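Beta-galactoside alpha-2,6-sialyltransferase (Photobacterium sp., PDB 2Z4T) probably transfers sialic acid from a CMP-linked donor to the galactose of acceptors such as lactose, forming an alpha-2,6 linkage. Local coordinates at residues I136-E139 with E140-T144; E159-E163 with L164-S168; L478-P481 with L482-V485. All coordinates share one frame; numbering follows the deposited sequence.

Contact 1. Residues I136-E139 with E140-T144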
ATOM      1  N   ILE A 136      -1.630  -6.128   6.422  1.00 40.26           N
ATOM      2  CA  ILE A 136      -1.631  -7.546   6.690  1.00 41.25           C
ATOM      3  C   ILE A 136      -0.476  -7.961   7.639  1.00 42.26           C
ATOM      4  O   ILE A 136      -0.704  -8.667   8.618  1.00 42.19           O
ATOM      5  CB  ILE A 136      -1.633  -8.370   5.372  1.00 41.67           C
ATOM      6  CG1 ILE A 136      -2.890  -8.017   4.569  1.00 40.91           C
ATOM      7  CG2 ILE A 136      -1.590  -9.878   5.682  1.00 40.90           C
ATOM      8  CD1 ILE A 136      -3.022  -8.717   3.286  1.00 40.29           C
ATOM      9  N   LYS A 137       0.741  -7.485   7.381  1.00 43.11           N
ATOM     10  CA  LYS A 137       1.856  -7.739   8.293  1.00 43.96           C
ATOM     11  C   LYS A 137       1.577  -7.193   9.710  1.00 44.72           C
ATOM     12  O   LYS A 137       1.873  -7.843  10.719  1.00 44.64           O
ATOM     13  CB  LYS A 137       3.156  -7.154   7.736  1.00 43.98           C
ATOM     14  CG  LYS A 137       4.348  -7.427   8.620  1.00 44.44           C
ATOM     15  CD  LYS A 137       5.649  -7.079   7.970  1.00 46.40           C
ATOM     16  CE  LYS A 137       6.755  -6.984   9.022  1.00 48.66           C
ATOM     17  NZ  LYS A 137       8.001  -6.348   8.473  1.00 51.12           N
ATOM     18  N   SER A 138       0.980  -6.010   9.771  1.00 45.11           N
ATOM     19  CA  SER A 138       0.761  -5.338  11.027  1.00 45.64           C
ATOM     20  C   SER A 138      -0.332  -6.026  11.835  1.00 46.41           C
ATOM     21  O   SER A 138      -0.339  -5.983  13.071  1.00 46.18           O
ATOM     22  CB  SER A 138       0.443  -3.859  10.784  1.00 45.29           C
ATOM     23  OG  SER A 138      -0.018  -3.225  11.957  1.00 45.06           O
ATOM     24  N   GLU A 139      -1.266  -6.664  11.151  1.00 47.62           N
ATOM     25  CA  GLU A 139      -2.346  -7.309  11.880  1.00 49.01           C
ATOM     26  C   GLU A 139      -1.750  -8.406  12.755  1.00 49.85           C
ATOM     27  O   GLU A 139      -2.251  -8.661  13.844  1.00 50.27           O
ATOM     28  CB  GLU A 139      -3.423  -7.853  10.943  1.00 48.97           C
ATOM     29  CG  GLU A 139      -4.652  -8.427  11.645  1.00 50.04           C
ATOM     30  CD  GLU A 139      -4.470  -9.854  12.184  1.00 52.91           C
ATOM     31  OE1 GLU A 139      -3.504 -10.574  11.799  1.00 51.49           O
ATOM     32  OE2 GLU A 139      -5.320 -10.262  13.012  1.00 55.99           O
ATOM     33  N   GLU A 140      -0.670  -9.028  12.289  1.00 50.75           N
ATOM     34  CA  GLU A 140       0.067  -9.970  13.117  1.00 52.28           C
ATOM     35  C   GLU A 140       0.944  -9.331  14.211  1.00 52.21           C
ATOM     36  O   GLU A 140       0.892  -9.753  15.362  1.00 52.47           O
ATOM     37  CB  GLU A 140       0.934 -10.878  12.270  1.00 52.78           C
ATOM     38  CG  GLU A 140       1.921 -11.631  13.122  1.00 56.92           C
ATOM     39  CD  GLU A 140       2.774 -12.565  12.329  1.00 64.04           C
ATOM     40  OE1 GLU A 140       2.388 -12.905  11.184  1.00 66.18           O
ATOM     41  OE2 GLU A 140       3.838 -12.967  12.859  1.00 68.47           O
ATOM     42  N   GLU A 141       1.768  -8.355  13.839  1.00 52.14           N
ATOM     43  CA  GLU A 141       2.724  -7.733  14.759  1.00 52.17           C
ATOM     44  C   GLU A 141       2.054  -6.835  15.782  1.00 51.55           C
ATOM     45  O   GLU A 141       2.520  -6.755  16.911  1.00 51.39           O
ATOM     46  CB  GLU A 141       3.770  -6.915  14.002  1.00 52.51           C
ATOM     47  CG  GLU A 141       4.704  -7.750  13.156  1.00 55.39           C
ATOM     48  CD  GLU A 141       5.802  -6.931  12.507  1.00 59.34           C
ATOM     49  OE1 GLU A 141       5.655  -5.678  12.420  1.00 58.73           O
ATOM     50  OE2 GLU A 141       6.813  -7.558  12.081  1.00 60.90           O
ATOM     51  N   ASN A 142       0.973  -6.161  15.378  1.00 50.67           N
ATOM     52  CA  ASN A 142       0.276  -5.195  16.235  1.00 49.33           C
ATOM     53  C   ASN A 142      -1.221  -5.416  16.235  1.00 48.41           C
ATOM     54  O   ASN A 142      -1.970  -4.603  15.694  1.00 48.37           O
ATOM     55  CB  ASN A 142       0.590  -3.763  15.788  1.00 49.53           C
ATOM     56  CG  ASN A 142       2.074  -3.511  15.648  1.00 50.03           C
ATOM     57  OD1 ASN A 142       2.600  -3.429  14.539  1.00 51.47           O
ATOM     58  ND2 ASN A 142       2.763  -3.407  16.773  1.00 52.00           N
ATOM     59  N   PRO A 143      -1.668  -6.521  16.847  1.00 47.64           N
ATOM     60  CA  PRO A 143      -3.096  -6.879  16.884  1.00 46.79           C
ATOM     61  C   PRO A 143      -4.040  -5.787  17.403  1.00 46.14           C
ATOM     62  O   PRO A 143      -5.203  -5.752  17.000  1.00 46.39           O
ATOM     63  CB  PRO A 143      -3.141  -8.093  17.825  1.00 46.62           C
ATOM     64  CG  PRO A 143      -1.767  -8.103  18.539  1.00 47.50           C
ATOM     65  CD  PRO A 143      -0.827  -7.515  17.543  1.00 47.41           C
ATOM     66  N   THR A 144      -3.569  -4.906  18.277  1.00 45.36           N
ATOM     67  CA  THR A 144      -4.479  -3.940  18.896  1.00 44.32           C
ATOM     68  C   THR A 144      -4.499  -2.598  18.174  1.00 44.02           C
ATOM     69  O   THR A 144      -5.246  -1.696  18.569  1.00 43.83           O
ATOM     70  CB  THR A 144      -4.154  -3.667  20.378  1.00 44.37           C
ATOM     71  OG1 THR A 144      -2.876  -3.040  20.475  1.00 43.44           O
ATOM     72  CG2 THR A 144      -4.183  -4.942  21.224  1.00 43.62           C
TER

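Contact 2. Residues E159-E163 with L164-S168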
ATOM      1  N   GLU A 159     -16.090  -8.118   5.882  1.00 47.42           N
ATOM      2  CA  GLU A 159     -15.451  -9.266   6.533  0.50 47.57           C
ATOM      3  C   GLU A 159     -13.952  -9.030   6.653  1.00 47.59           C
ATOM      4  O   GLU A 159     -13.348  -9.174   7.741  1.00 47.44           O
ATOM      5  CB  GLU A 159     -15.708 -10.544   5.711  0.50 47.73           C
ATOM      6  CG  GLU A 159     -15.076 -11.841   6.255  0.50 47.47           C
ATOM      7  CD  GLU A 159     -14.977 -12.964   5.205  0.50 48.04           C
ATOM      8  OE1 GLU A 159     -14.353 -12.757   4.138  0.50 48.53           O
ATOM      9  OE2 GLU A 159     -15.511 -14.068   5.452  0.50 47.96           O
ATOM     10  N   GLN A 160     -13.355  -8.675   5.509  1.00 47.24           N
ATOM     11  CA  GLN A 160     -11.928  -8.417   5.396  1.00 47.06           C
ATOM     12  C   GLN A 160     -11.499  -7.259   6.294  1.00 47.12           C
ATOM     13  O   GLN A 160     -10.519  -7.377   7.028  1.00 46.14           O
ATOM     14  CB  GLN A 160     -11.552  -8.165   3.936  1.00 46.88           C
ATOM     15  CG  GLN A 160     -11.486  -9.462   3.126  1.00 48.24           C
ATOM     16  CD  GLN A 160     -11.680  -9.267   1.632  1.00 49.27           C
ATOM     17  OE1 GLN A 160     -11.827  -8.140   1.134  1.00 48.53           O
ATOM     18  NE2 GLN A 160     -11.667 -10.372   0.906  1.00 47.73           N
ATOM     19  N   MET A 161     -12.257  -6.161   6.248  1.00 47.64           N
ATOM     20  CA  MET A 161     -12.034  -5.020   7.140  1.00 48.87           C
ATOM     21  C   MET A 161     -12.038  -5.459   8.592  1.00 48.98           C
ATOM     22  O   MET A 161     -11.089  -5.192   9.343  1.00 48.70           O
ATOM     23  CB  MET A 161     -13.054  -3.906   6.889  1.00 48.52           C
ATOM     24  CG  MET A 161     -12.834  -3.218   5.530  1.00 49.44           C
ATOM     25  SD  MET A 161     -13.720  -1.667   5.349  1.00 50.12           S
ATOM     26  CE  MET A 161     -15.381  -2.261   5.079  1.00 50.09           C
ATOM     27  N   LYS A 162     -13.082  -6.186   8.964  1.00 49.73           N
ATOM     28  CA  LYS A 162     -13.208  -6.664  10.328  1.00 50.91           C
ATOM     29  C   LYS A 162     -11.979  -7.505  10.703  1.00 50.13           C
ATOM     30  O   LYS A 162     -11.398  -7.335  11.764  1.00 50.41           O
ATOM     31  CB  LYS A 162     -14.520  -7.420  10.527  1.00 51.29           C
ATOM     32  CG  LYS A 162     -15.028  -7.338  11.967  1.00 55.95           C
ATOM     33  CD  LYS A 162     -14.696  -8.602  12.793  1.00 59.82           C
ATOM     34  CE  LYS A 162     -15.869  -9.616  12.799  1.00 61.21           C
ATOM     35  NZ  LYS A 162     -15.587 -10.832  13.632  1.00 60.15           N
ATOM     36  N   GLU A 163     -11.552  -8.362   9.795  1.00 48.98           N
ATOM     37  CA  GLU A 163     -10.393  -9.188  10.034  1.00 48.44           C
ATOM     38  C   GLU A 163      -9.109  -8.378  10.233  1.00 47.35           C
ATOM     39  O   GLU A 163      -8.178  -8.832  10.892  1.00 46.75           O
ATOM     40  CB  GLU A 163     -10.226 -10.112   8.847  1.00 49.08           C
ATOM     41  CG  GLU A 163      -9.690 -11.443   9.176  1.00 51.40           C
ATOM     42  CD  GLU A 163      -9.853 -12.389   8.023  1.00 55.53           C
ATOM     43  OE1 GLU A 163     -10.887 -12.321   7.305  1.00 57.04           O
ATOM     44  OE2 GLU A 163      -8.935 -13.206   7.847  1.00 57.63           O
ATOM     45  N   LEU A 164      -9.052  -7.182   9.653  1.00 46.35           N
ATOM     46  CA  LEU A 164      -7.832  -6.376   9.721  1.00 44.88           C
ATOM     47  C   LEU A 164      -8.009  -5.105  10.525  1.00 44.36           C
ATOM     48  O   LEU A 164      -7.134  -4.233  10.513  1.00 43.57           O
ATOM     49  CB  LEU A 164      -7.312  -6.053   8.320  1.00 44.37           C
ATOM     50  CG  LEU A 164      -6.884  -7.259   7.497  1.00 43.49           C
ATOM     51  CD1 LEU A 164      -6.754  -6.868   6.059  1.00 42.98           C
ATOM     52  CD2 LEU A 164      -5.577  -7.824   8.025  1.00 42.83           C
ATOM     53  N   ASN A 165      -9.138  -4.999  11.227  1.00 44.18           N
ATOM     54  CA  ASN A 165      -9.376  -3.852  12.090  1.00 44.04           C
ATOM     55  C   ASN A 165      -9.404  -2.524  11.321  1.00 43.66           C
ATOM     56  O   ASN A 165      -8.944  -1.478  11.832  1.00 43.66           O
ATOM     57  CB  ASN A 165      -8.255  -3.788  13.118  1.00 44.44           C
ATOM     58  CG  ASN A 165      -8.660  -4.301  14.467  1.00 46.14           C
ATOM     59  OD1 ASN A 165      -7.979  -4.017  15.432  1.00 48.87           O
ATOM     60  ND2 ASN A 165      -9.773  -5.037  14.557  1.00 47.71           N
ATOM     61  N   ILE A 166      -9.918  -2.581  10.090  1.00 42.69           N
ATOM     62  CA  ILE A 166      -9.984  -1.432   9.192  1.00 41.66           C
ATOM     63  C   ILE A 166     -11.327  -0.719   9.328  1.00 41.28           C
ATOM     64  O   ILE A 166     -12.367  -1.371   9.389  1.00 41.31           O
ATOM     65  CB  ILE A 166      -9.824  -1.873   7.708  1.00 41.59           C
ATOM     66  CG1 ILE A 166      -8.374  -2.258   7.403  1.00 40.89           C
ATOM     67  CG2 ILE A 166     -10.288  -0.771   6.756  1.00 40.33           C
ATOM     68  CD1 ILE A 166      -8.216  -3.141   6.178  1.00 41.00           C
ATOM     69  N   THR A 167     -11.290   0.609   9.387  1.00 40.66           N
ATOM     70  CA  THR A 167     -12.436   1.446   9.051  1.00 40.01           C
ATOM     71  C   THR A 167     -12.054   2.190   7.776  1.00 40.21           C
ATOM     72  O   THR A 167     -10.923   2.659   7.652  1.00 40.52           O
ATOM     73  CB  THR A 167     -12.734   2.483  10.142  1.00 40.14           C
ATOM     74  OG1 THR A 167     -12.719   1.852  11.426  1.00 39.82           O
ATOM     75  CG2 THR A 167     -14.078   3.140   9.904  1.00 37.34           C
ATOM     76  N   SER A 168     -13.002   2.309   6.850  1.00 40.04           N
ATOM     77  CA  SER A 168     -12.759   2.877   5.532  1.00 40.18           C
ATOM     78  C   SER A 168     -13.399   4.256   5.377  1.00 40.27           C
ATOM     79  O   SER A 168     -14.462   4.514   5.938  1.00 40.32           O
ATOM     80  CB  SER A 168     -13.354   1.943   4.475  1.00 40.11           C
ATOM     81  OG  SER A 168     -13.061   2.416   3.174  1.00 40.91           O
TER

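Contact 3. Residues L478-P481 with L482-V485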
ATOM      1  N   LEU A 478      11.296  12.313 -27.799  1.00 54.62           N
ATOM      2  CA  LEU A 478      12.261  11.630 -26.924  1.00 54.19           C
ATOM      3  C   LEU A 478      12.592  12.476 -25.716  1.00 53.85           C
ATOM      4  O   LEU A 478      13.132  11.987 -24.728  1.00 54.26           O
ATOM      5  CB  LEU A 478      13.557  11.291 -27.671  1.00 53.59           C
ATOM      6  CG  LEU A 478      13.577  10.095 -28.637  1.00 53.89           C
ATOM      7  CD1 LEU A 478      14.854  10.093 -29.507  1.00 51.63           C
ATOM      8  CD2 LEU A 478      13.429   8.753 -27.917  1.00 51.58           C
ATOM      9  N   ARG A 479      12.272  13.751 -25.815  1.00 53.11           N
ATOM     10  CA  ARG A 479      12.516  14.701 -24.753  1.00 53.09           C
ATOM     11  C   ARG A 479      11.579  14.500 -23.566  1.00 52.09           C
ATOM     12  O   ARG A 479      11.851  14.989 -22.471  1.00 52.01           O
ATOM     13  CB  ARG A 479      12.366  16.118 -25.305  1.00 53.28           C
ATOM     14  CG  ARG A 479      13.679  16.866 -25.593  1.00 56.56           C
ATOM     15  CD  ARG A 479      14.873  16.003 -26.106  1.00 60.94           C
ATOM     16  NE  ARG A 479      15.630  15.271 -25.065  1.00 63.40           N
ATOM     17  CZ  ARG A 479      16.265  15.823 -24.024  1.00 63.87           C
ATOM     18  NH1 ARG A 479      16.239  17.137 -23.825  1.00 63.87           N
ATOM     19  NH2 ARG A 479      16.923  15.054 -23.168  1.00 63.97           N
ATOM     20  N   SER A 480      10.477  13.789 -23.787  1.00 50.81           N
ATOM     21  CA  SER A 480       9.488  13.551 -22.743  1.00 49.49           C
ATOM     22  C   SER A 480      10.151  12.942 -21.498  1.00 47.59           C
ATOM     23  O   SER A 480      10.930  11.993 -21.614  1.00 47.55           O
ATOM     24  CB  SER A 480       8.357  12.680 -23.296  1.00 50.06           C
ATOM     25  OG  SER A 480       8.122  11.537 -22.498  1.00 52.36           O
ATOM     26  N   PRO A 481       9.893  13.532 -20.314  1.00 45.80           N
ATOM     27  CA  PRO A 481      10.525  13.116 -19.060  1.00 44.30           C
ATOM     28  C   PRO A 481      10.401  11.623 -18.768  1.00 42.91           C
ATOM     29  O   PRO A 481      11.372  10.969 -18.349  1.00 42.36           O
ATOM     30  CB  PRO A 481       9.765  13.940 -18.017  1.00 44.24           C
ATOM     31  CG  PRO A 481       9.415  15.176 -18.750  1.00 44.28           C
ATOM     32  CD  PRO A 481       9.004  14.691 -20.099  1.00 45.29           C
ATOM     33  N   LEU A 482       9.219  11.079 -19.011  1.00 41.29           N
ATOM     34  CA  LEU A 482       9.016   9.684 -18.741  1.00 40.27           C
ATOM     35  C   LEU A 482      10.007   8.877 -19.580  1.00 39.73           C
ATOM     36  O   LEU A 482      10.649   7.939 -19.070  1.00 39.05           O
ATOM     37  CB  LEU A 482       7.551   9.265 -18.980  1.00 40.38           C
ATOM     38  CG  LEU A 482       7.271   7.797 -18.614  1.00 39.90           C
ATOM     39  CD1 LEU A 482       7.485   7.569 -17.103  1.00 38.84           C
ATOM     40  CD2 LEU A 482       5.896   7.278 -19.094  1.00 39.85           C
ATOM     41  N   VAL A 483      10.178   9.276 -20.845  1.00 39.21           N
ATOM     42  CA  VAL A 483      11.116   8.572 -21.725  1.00 39.05           C
ATOM     43  C   VAL A 483      12.532   8.647 -21.162  1.00 39.50           C
ATOM     44  O   VAL A 483      13.216   7.622 -21.057  1.00 39.26           O
ATOM     45  CB  VAL A 483      11.094   9.083 -23.168  1.00 38.43           C
ATOM     46  CG1 VAL A 483      12.125   8.332 -23.997  1.00 38.08           C
ATOM     47  CG2 VAL A 483       9.721   8.924 -23.774  1.00 38.10           C
ATOM     48  N   GLN A 484      12.946   9.855 -20.773  1.00 39.31           N
ATOM     49  CA  GLN A 484      14.281  10.067 -20.221  1.00 39.69           C
ATOM     50  C   GLN A 484      14.497   9.389 -18.855  1.00 39.66           C
ATOM     51  O   GLN A 484      15.582   8.882 -18.604  1.00 39.61           O
ATOM     52  CB  GLN A 484      14.632  11.575 -20.173  1.00 39.99           C
ATOM     53  CG  GLN A 484      14.821  12.254 -21.540  1.00 39.64           C
ATOM     54  CD  GLN A 484      15.877  11.547 -22.414  1.00 40.40           C
ATOM     55  OE1 GLN A 484      16.990  11.277 -21.966  1.00 40.77           O
ATOM     56  NE2 GLN A 484      15.511  11.227 -23.650  1.00 38.09           N
ATOM     57  N   VAL A 485      13.474   9.347 -17.995  1.00 39.93           N
ATOM     58  CA  VAL A 485      13.547   8.514 -16.771  1.00 40.40           C
ATOM     59  C   VAL A 485      14.094   7.111 -17.127  1.00 41.50           C
ATOM     60  O   VAL A 485      14.900   6.548 -16.361  1.00 42.32           O
ATOM     61  CB  VAL A 485      12.309   8.585 -15.922  1.00 40.55           C
ATOM     62  CG1 VAL A 485      12.442   7.669 -14.720  1.00 38.87           C
ATOM     63  CG2 VAL A 485      12.116  10.037 -15.467  1.00 39.69           C
TER

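Contact 1. Residues I136-E139 with E140-T144
Lys137 and Glu141, one turn apart on helix 126-141, slant across one another on the solvent-exposed side. The lysine places CG anti to the backbone N (chi1 -178°) and stays extended to its end, whereas Glu141 has CG beside its own N, opposite the carbonyl carbon (chi1 -67°). This brings the carboxylate against the lysine shaft: Glu141 OE2 lies 3.1 Å from Lys137 CE but 4.0 Å from Lys137 NZ, so the salt bridge is a long one. Beneath the pair, Glu141 N donates to Lys137 O over 3.2 Å, and Glu140 N adds a weak bond to the same oxygen. Ser138 O accepts from Asn142 N at 2.7 Å. Here the helix ends, for Asn142 has left helical backbone angles; its CB packs 3.6 Å from Ser138 O. The buried Ser138 hydroxyl is hydrogen-bonded to Glu118 and Arg147, which ties the helix to Glu118 of strand 103-122 and Arg147 of strand 146-151. Pro143 follows without an N-H to offer, and Glu139 O instead meets Pro143 CA at 3.6 Å. The arrangement is the C-terminal end of the helix in a beta-alpha-beta unit, strand 103-122, helix 126-141 and strand 146-151, within the GT-B fold.

Contact 2. Residues E159-E163 with L164-S168
Gln160 meets Leu164 through its backbone: Leu164 N reaches Gln160 O in a weak bond of 3.0 Å, and CB and CG of the leucine pack against the same oxygen. The side chain of Gln160 leads elsewhere, its OE1 accepting from Thr157 N near the start of the helix. Met161 comes next and carries most of the contact. Its carbonyl oxygen receives two N-H groups from opposite faces of its plane, Leu164 N at 2.9 Å and Ile166 N at 3.0 Å, the second almost straight (173°). Its side chain sets off beside the backbone N and bends at chi3 (-76°), crossing that of Ile166 at about a right angle. Met161 CG packs 3.7 Å from Ile166 CG2, while the sulfur touches both this methyl and, at 3.7 Å, Ser168 CB. The thioether thus spans Ile166 and Ser168, the two ends of the short strand 166-168, whose side chains stand on the same side of it. Lys162 contributes its carbonyl oxygen, which takes Asn165 N at 3.3 Å. Glu163 turns its carboxylate away from the turn to a salt bridge with Lys329. Beyond it, Leu164 is buried against helix 328-338 and helix 126-141. Asn165 has positive phi (61°), which swings the chain out of the helix; the bonds from Asn165 N to Lys162 O and from Ile166 N to Met161 O enclose the reversal. This is a Schellman motif, and it delivers the chain from helix 158-164 directly into strand 166-168, which pairs in parallel with strand 146-151 to complete a beta-alpha-beta unit.

Contact 3. Residues L478-P481 with L482-V485
The amide of Gln484 and the guanidinium of Arg479 meet obliquely, their planes 57° apart, with Arg479 NH2 3.7 Å from Gln484 CD. In the plane of the amide (5° out of it) lies Leu478 O, to which Gln484 NE2 donates a short, nearly linear bond of 2.7 Å; seen from the carbonyl, the donor stands above its plane. A bend at chi2 (-55°) folds the glutamine back from the first turn of helix 481-488 to reach this oxygen, so the side chain ties the helix to the loop before it. Ser480 is the N-cap. Its OG accepts weakly from Val483 N at 3.5 Å and also presses on Val483 CG2, while Ser480 O takes Gln484 N at 3.1 Å. Pro481 opens the helix, and Pro481 O receives Val485 N at 2.7 Å. On the buried side, Leu478 CD2 packs loosely on Val483 CG1 at 4.2 Å. The side chain of Leu482 leads away from the turn and lies about 7 Å from the bound CMP. Around the cap, Tyr241 of helix 234-243 touches Arg479, Pro481 and Gln484, and Leu482 meets Ser234 of the same helix, while Leu478 and Val483 rest on Phe499 of strand 498-499, so the start of helix 481-488 touches both helix 234-243 and an outermost strand of the parallel sheet.

In the fold
From the N terminus, the three contacts come in series, none enclosing or crossing another, and each is local, at the end or start of a helix. Contact 1 ends helix 126-141 and leads towards strand 146-151; contact 2 ends helix 158-164 and passes into strand 166-168. The two beta-alpha-beta units share strand 146-151, and their helix ends touch, Glu139 CB packing 3.6 Å from Leu164 CD2. Contact 3 belongs to the other side of the chain, its centre about 41 Å from the centres of both others. There it begins helix 481-488, beside the six-stranded parallel sheet, and meets helix 234-243.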